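Side-chain contacts in flavodoxin, WrbA-like protein (Agrobacterium tumefaciens, PDB 3D7N), which probably transfers electrons from NAD(P)H to quinones through bound FMN, as a flavodoxin-like member of the WrbA group: residues A37-A40 / E41-S45; T20-M23 / A24-V27. All blocks are in the same frame, centred on the assembly; numbering follows the deposited sequence.

Interaction 1 of 2, residues A37-A40 / E41-S45; sequences AIDA and EGNLS
D39 and N43 hold the two arms of this reversal together: D39 N donates to N43 O at 2.8 Å, nearly straight (168° at the hydrogen) and within the carbonyl plane. One step further in, G42 N reaches D39 O at 2.9 Å from above that carbonyl's plane. The carboxylate of D39 adds a second set of grips. With CG lodged between its own backbone N and carbonyl carbon (chi1 67°), the side chain folds over the bend, and OD1 accepts from E41 N at 3.0 Å and from N43 N, also at 3.0 Å, the two amides arriving on opposite faces of the carboxylate. The bond to E41 N makes an Asx turn, superposed on the type I turn D39-G42. Because G42 takes a positive phi (78°) and N43 O closes the ring back onto D39 N, the whole is a type I turn with a G1 bulge. The tight side lies beneath: I38 CG2 presses on G42 CA at 3.4 Å, closer than carbons usually come, while I38 itself is buried against F73 and F76 of helix 71-79. L44 brings CD1 to 3.5 Å from A37 O and continues onto W49 and L52 of helix 46-54. The other side is looser. A40, E41 and N43 are exposed, and the E41 chain, bent at chi2, turns its carboxylate back near that of D39, where like charges probably repel mildly. Toward the open ends of the arms, a water donates to A37 O (3.0 Å) and accepts from S45 N (3.1 Å), spanning the arms before S45 caps helix 46-54.

Interaction 2 of 2, residues T20-M23 / A24-V27; sequences THRM and AEAV
H21 and E25, one helical turn apart, meet with the glutamate crossing over the imidazole. E25 CG lies over one face of the ring, off toward its rim, 4.3 Å from the ring centroid, a CH-pi approach. Beyond CG the extended chain carries the carboxylate over the same face, at the NE2 and CD2 side, its plane 44° from the ring, and brings E25 OE2 to 2.9 Å from H21 NE2. H21 CG stands anti to the backbone N (chi1 176°) and E25 CG beside its own N (chi1 -70°), which sets ring and carboxylate on the same flank of the helix. The charge contact to R22 is long: R22 NH1 and E25 OE1 are 3.9 Å apart, a salt bridge with the oxygen well out of the guanidinium plane, so no N-H is aimed at it. Backbone bonds run i to i+4 along helix 19-31, the helix of a beta-alpha-beta unit: A24 N to T20 O, E25 N to H21 O (both 3.0 Å), A26 N to R22 O and V27 N to M23 O. M23 O also has V27 CG2 close by, at 3.1 Å. Nonpolar contacts turn inward. A24 and V27 meet V11 of strand 9-13, and the selenomethionine M23 reaches F97. T20 OG1 is hydrogen-bonded to H14 O, tying the helix start to the loop that in flavodoxins binds the FMN phosphate.

In the fold
Interaction 2 comes first along the chain, in the leading part of helix 19-31; a short connection then leads to strand 34-37, and interaction 1 opens at that strand's end and leads into helix 46-54. Their centres are 16 Å apart and their nearest atoms about 6 Å, without touching. Strand 9-13, paired in parallel with 34-37, lies next to both: V11 meets the helix, V12 meets L44, and Y13 touches A37 as well as H21 and A24. The first beta-alpha-beta unit of the flavodoxin-like fold is thus represented by its crossover helix and by the turn that follows its second strand.

Interaction 1 of 2, residues A37-A40 / E41-S45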
ATOM      1  N   ALA A  37     -25.983   4.599   6.593  1.00 51.48           N
ATOM      2  CA  ALA A  37     -25.233   5.706   6.023  1.00 51.52           C
ATOM      3  C   ALA A  37     -24.470   6.390   7.120  1.00 51.58           C
ATOM      4  O   ALA A  37     -25.078   6.781   8.098  1.00 52.54           O
ATOM      5  CB  ALA A  37     -26.183   6.698   5.357  1.00 50.50           C
ATOM      6  N   ILE A  38     -23.149   6.518   6.971  1.00 51.79           N
ATOM      7  CA  ILE A  38     -22.338   7.427   7.804  1.00 51.52           C
ATOM      8  C   ILE A  38     -22.683   8.821   7.321  1.00 51.92           C
ATOM      9  O   ILE A  38     -22.626   9.079   6.120  1.00 53.03           O
ATOM     10  CB  ILE A  38     -20.837   7.199   7.585  1.00 51.74           C
ATOM     11  CG1 ILE A  38     -20.452   5.762   7.965  1.00 52.34           C
ATOM     12  CG2 ILE A  38     -19.982   8.254   8.297  1.00 50.46           C
ATOM     13  CD1 ILE A  38     -19.251   5.164   7.160  1.00 50.65           C
ATOM     14  N   ASP A  39     -23.088   9.714   8.226  1.00 51.68           N
ATOM     15  CA  ASP A  39     -23.525  11.045   7.799  1.00 51.10           C
ATOM     16  C   ASP A  39     -22.356  11.964   7.424  1.00 50.84           C
ATOM     17  O   ASP A  39     -21.188  11.566   7.494  1.00 51.11           O
ATOM     18  CB  ASP A  39     -24.491  11.665   8.823  1.00 50.77           C
ATOM     19  CG  ASP A  39     -23.835  11.990  10.151  1.00 51.25           C
ATOM     20  OD1 ASP A  39     -22.590  12.169  10.184  1.00 48.16           O
ATOM     21  OD2 ASP A  39     -24.582  12.096  11.162  1.00 49.88           O
ATOM     22  N   ALA A  40     -22.680  13.181   7.001  1.00 50.70           N
ATOM     23  CA  ALA A  40     -21.691  14.133   6.491  1.00 50.83           C
ATOM     24  C   ALA A  40     -20.643  14.511   7.513  1.00 50.99           C
ATOM     25  O   ALA A  40     -19.601  15.074   7.151  1.00 50.62           O
ATOM     26  CB  ALA A  40     -22.371  15.400   5.983  1.00 51.06           C
ATOM     27  N   GLU A  41     -20.929  14.219   8.785  1.00 51.29           N
ATOM     28  CA  GLU A  41     -20.006  14.473   9.893  1.00 51.19           C
ATOM     29  C   GLU A  41     -19.238  13.238  10.407  1.00 50.42           C
ATOM     30  O   GLU A  41     -18.545  13.324  11.411  1.00 49.60           O
ATOM     31  CB  GLU A  41     -20.809  15.133  11.026  1.00 51.53           C
ATOM     32  CG  GLU A  41     -20.966  16.629  10.855  1.00 51.57           C
ATOM     33  CD  GLU A  41     -22.303  17.151  11.356  1.00 53.69           C
ATOM     34  OE1 GLU A  41     -23.300  17.058  10.599  1.00 59.63           O
ATOM     35  OE2 GLU A  41     -22.368  17.694  12.485  1.00 56.78           O
ATOM     36  N   GLY A  42     -19.362  12.097   9.717  1.00 50.43           N
ATOM     37  CA  GLY A  42     -18.671  10.856  10.103  1.00 51.09           C
ATOM     38  C   GLY A  42     -19.315  10.114  11.264  1.00 51.64           C
ATOM     39  O   GLY A  42     -18.649   9.452  12.058  1.00 52.88           O
ATOM     40  N   ASN A  43     -20.625  10.240  11.371  1.00 51.56           N
ATOM     41  CA  ASN A  43     -21.375   9.663  12.465  1.00 51.16           C
ATOM     42  C   ASN A  43     -22.334   8.604  11.923  1.00 50.53           C
ATOM     43  O   ASN A  43     -22.883   8.745  10.834  1.00 50.02           O
ATOM     44  CB  ASN A  43     -22.150  10.742  13.199  1.00 51.03           C
ATOM     45  CG  ASN A  43     -21.268  11.658  14.024  1.00 51.17           C
ATOM     46  OD1 ASN A  43     -21.561  12.857  14.139  1.00 52.11           O
ATOM     47  ND2 ASN A  43     -20.246  11.105  14.655  1.00 45.22           N
ATOM     48  N   LEU A  44     -22.467   7.522  12.676  1.00 49.90           N
ATOM     49  CA  LEU A  44     -23.388   6.457  12.356  1.00 49.63           C
ATOM     50  C   LEU A  44     -24.379   6.374  13.536  1.00 49.66           C
ATOM     51  O   LEU A  44     -24.013   6.542  14.698  1.00 49.09           O
ATOM     52  CB  LEU A  44     -22.624   5.147  12.155  1.00 49.78           C
ATOM     53  CG  LEU A  44     -23.425   3.946  11.655  1.00 49.82           C
ATOM     54  CD1 LEU A  44     -24.004   4.242  10.272  1.00 47.45           C
ATOM     55  CD2 LEU A  44     -22.546   2.699  11.631  1.00 48.14           C
ATOM     56  N   SER A  45     -25.643   6.136  13.244  1.00 49.82           N
ATOM     57  CA  SER A  45     -26.618   6.020  14.312  1.00 50.00           C
ATOM     58  C   SER A  45     -26.369   4.752  15.130  1.00 50.46           C
ATOM     59  O   SER A  45     -25.641   3.837  14.741  1.00 48.77           O
ATOM     60  CB  SER A  45     -28.026   5.995  13.724  1.00 49.78           C
ATOM     61  OG  SER A  45     -28.184   4.850  12.901  1.00 50.11           O
TER
HETATM   62  O   HOH W   1     -26.802   5.923  10.404  1.00 60.53           O

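Interaction 2 of 2, residues T20-M23 / A24-V27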
ATOM      1  N   THR A  20     -21.161   7.167  -4.406  1.00 69.50           N
ATOM      2  CA  THR A  20     -21.000   5.968  -3.593  1.00 67.29           C
ATOM      3  C   THR A  20     -22.330   5.499  -2.981  1.00 65.93           C
ATOM      4  O   THR A  20     -22.461   4.336  -2.684  1.00 64.42           O
ATOM      5  CB  THR A  20     -19.746   6.023  -2.611  1.00 67.35           C
ATOM      6  OG1 THR A  20     -20.057   5.460  -1.324  1.00 66.41           O
ATOM      7  CG2 THR A  20     -19.227   7.410  -2.490  1.00 66.25           C
ATOM      8  N   HIS A  21     -23.339   6.373  -2.894  1.00 66.30           N
ATOM      9  CA  HIS A  21     -24.710   5.969  -2.481  1.00 65.83           C
ATOM     10  C   HIS A  21     -25.367   5.036  -3.497  1.00 65.50           C
ATOM     11  O   HIS A  21     -25.999   4.050  -3.128  1.00 65.93           O
ATOM     12  CB  HIS A  21     -25.618   7.187  -2.255  1.00 65.98           C
ATOM     13  CG  HIS A  21     -27.039   6.835  -1.917  1.00 66.45           C
ATOM     14  ND1 HIS A  21     -27.390   6.163  -0.764  1.00 66.88           N
ATOM     15  CD2 HIS A  21     -28.200   7.067  -2.579  1.00 68.76           C
ATOM     16  CE1 HIS A  21     -28.702   6.009  -0.720  1.00 66.96           C
ATOM     17  NE2 HIS A  21     -29.217   6.541  -1.815  1.00 67.71           N
ATOM     18  N   ARG A  22     -25.214   5.344  -4.776  1.00 65.01           N
ATOM     19  CA  ARG A  22     -25.776   4.502  -5.833  1.00 64.77           C
ATOM     20  C   ARG A  22     -25.093   3.136  -5.884  1.00 64.08           C
ATOM     21  O   ARG A  22     -25.727   2.098  -6.045  1.00 63.13           O
ATOM     22  CB  ARG A  22     -25.667   5.221  -7.192  1.00 64.73           C
ATOM     23  CG  ARG A  22     -26.498   4.635  -8.290  1.00 65.31           C
ATOM     24  CD  ARG A  22     -27.990   4.792  -8.021  1.00 68.26           C
ATOM     25  NE  ARG A  22     -28.788   3.878  -8.848  1.00 70.41           N
ATOM     26  CZ  ARG A  22     -28.954   2.570  -8.628  1.00 70.35           C
ATOM     27  NH1 ARG A  22     -28.375   1.948  -7.603  1.00 69.67           N
ATOM     28  NH2 ARG A  22     -29.695   1.863  -9.464  1.00 70.69           N
HETATM   29  N   MSE A  23     -23.782   3.141  -5.721  1.00 64.03           N
HETATM   30  CA  MSE A  23     -23.011   1.892  -5.686  1.00 64.94           C
HETATM   31  C   MSE A  23     -23.377   1.020  -4.469  1.00 61.60           C
HETATM   32  O   MSE A  23     -23.383  -0.201  -4.546  1.00 60.51           O
HETATM   33  CB  MSE A  23     -21.530   2.223  -5.704  1.00 64.79           C
HETATM   34  CG  MSE A  23     -20.742   1.537  -6.802  1.00 68.47           C
HETATM   35 SE   MSE A  23     -18.805   1.736  -6.287  1.00 81.40          SE
HETATM   36  CE  MSE A  23     -18.142  -0.085  -6.843  1.00 69.97           C
ATOM     37  N   ALA A  24     -23.684   1.663  -3.351  1.00 59.58           N
ATOM     38  CA  ALA A  24     -24.110   0.966  -2.158  1.00 58.63           C
ATOM     39  C   ALA A  24     -25.475   0.319  -2.374  1.00 57.64           C
ATOM     40  O   ALA A  24     -25.666  -0.831  -1.988  1.00 57.41           O
ATOM     41  CB  ALA A  24     -24.142   1.912  -0.974  1.00 57.61           C
ATOM     42  N   GLU A  25     -26.429   1.058  -2.970  1.00 55.97           N
ATOM     43  CA  GLU A  25     -27.718   0.482  -3.320  1.00 55.14           C
ATOM     44  C   GLU A  25     -27.547  -0.767  -4.192  1.00 53.21           C
ATOM     45  O   GLU A  25     -28.174  -1.781  -3.965  1.00 52.64           O
ATOM     46  CB  GLU A  25     -28.633   1.531  -3.998  1.00 55.23           C
ATOM     47  CG  GLU A  25     -29.128   2.621  -3.023  1.00 56.44           C
ATOM     48  CD  GLU A  25     -29.690   3.882  -3.687  1.00 56.93           C
ATOM     49  OE1 GLU A  25     -29.136   4.396  -4.682  1.00 61.09           O
ATOM     50  OE2 GLU A  25     -30.701   4.396  -3.183  1.00 58.52           O
ATOM     51  N   ALA A  26     -26.664  -0.687  -5.170  1.00 52.40           N
ATOM     52  CA  ALA A  26     -26.353  -1.822  -6.034  1.00 51.89           C
ATOM     53  C   ALA A  26     -25.796  -3.053  -5.272  1.00 51.12           C
ATOM     54  O   ALA A  26     -26.243  -4.202  -5.495  1.00 51.46           O
ATOM     55  CB  ALA A  26     -25.392  -1.364  -7.149  1.00 51.41           C
ATOM     56  N   VAL A  27     -24.845  -2.819  -4.369  1.00 50.23           N
ATOM     57  CA  VAL A  27     -24.287  -3.876  -3.538  1.00 50.00           C
ATOM     58  C   VAL A  27     -25.368  -4.400  -2.586  1.00 51.28           C
ATOM     59  O   VAL A  27     -25.569  -5.602  -2.510  1.00 52.00           O
ATOM     60  CB  VAL A  27     -23.007  -3.383  -2.768  1.00 51.19           C
ATOM     61  CG1 VAL A  27     -22.429  -4.473  -1.784  1.00 47.21           C
ATOM     62  CG2 VAL A  27     -21.946  -2.882  -3.772  1.00 45.98           C
TER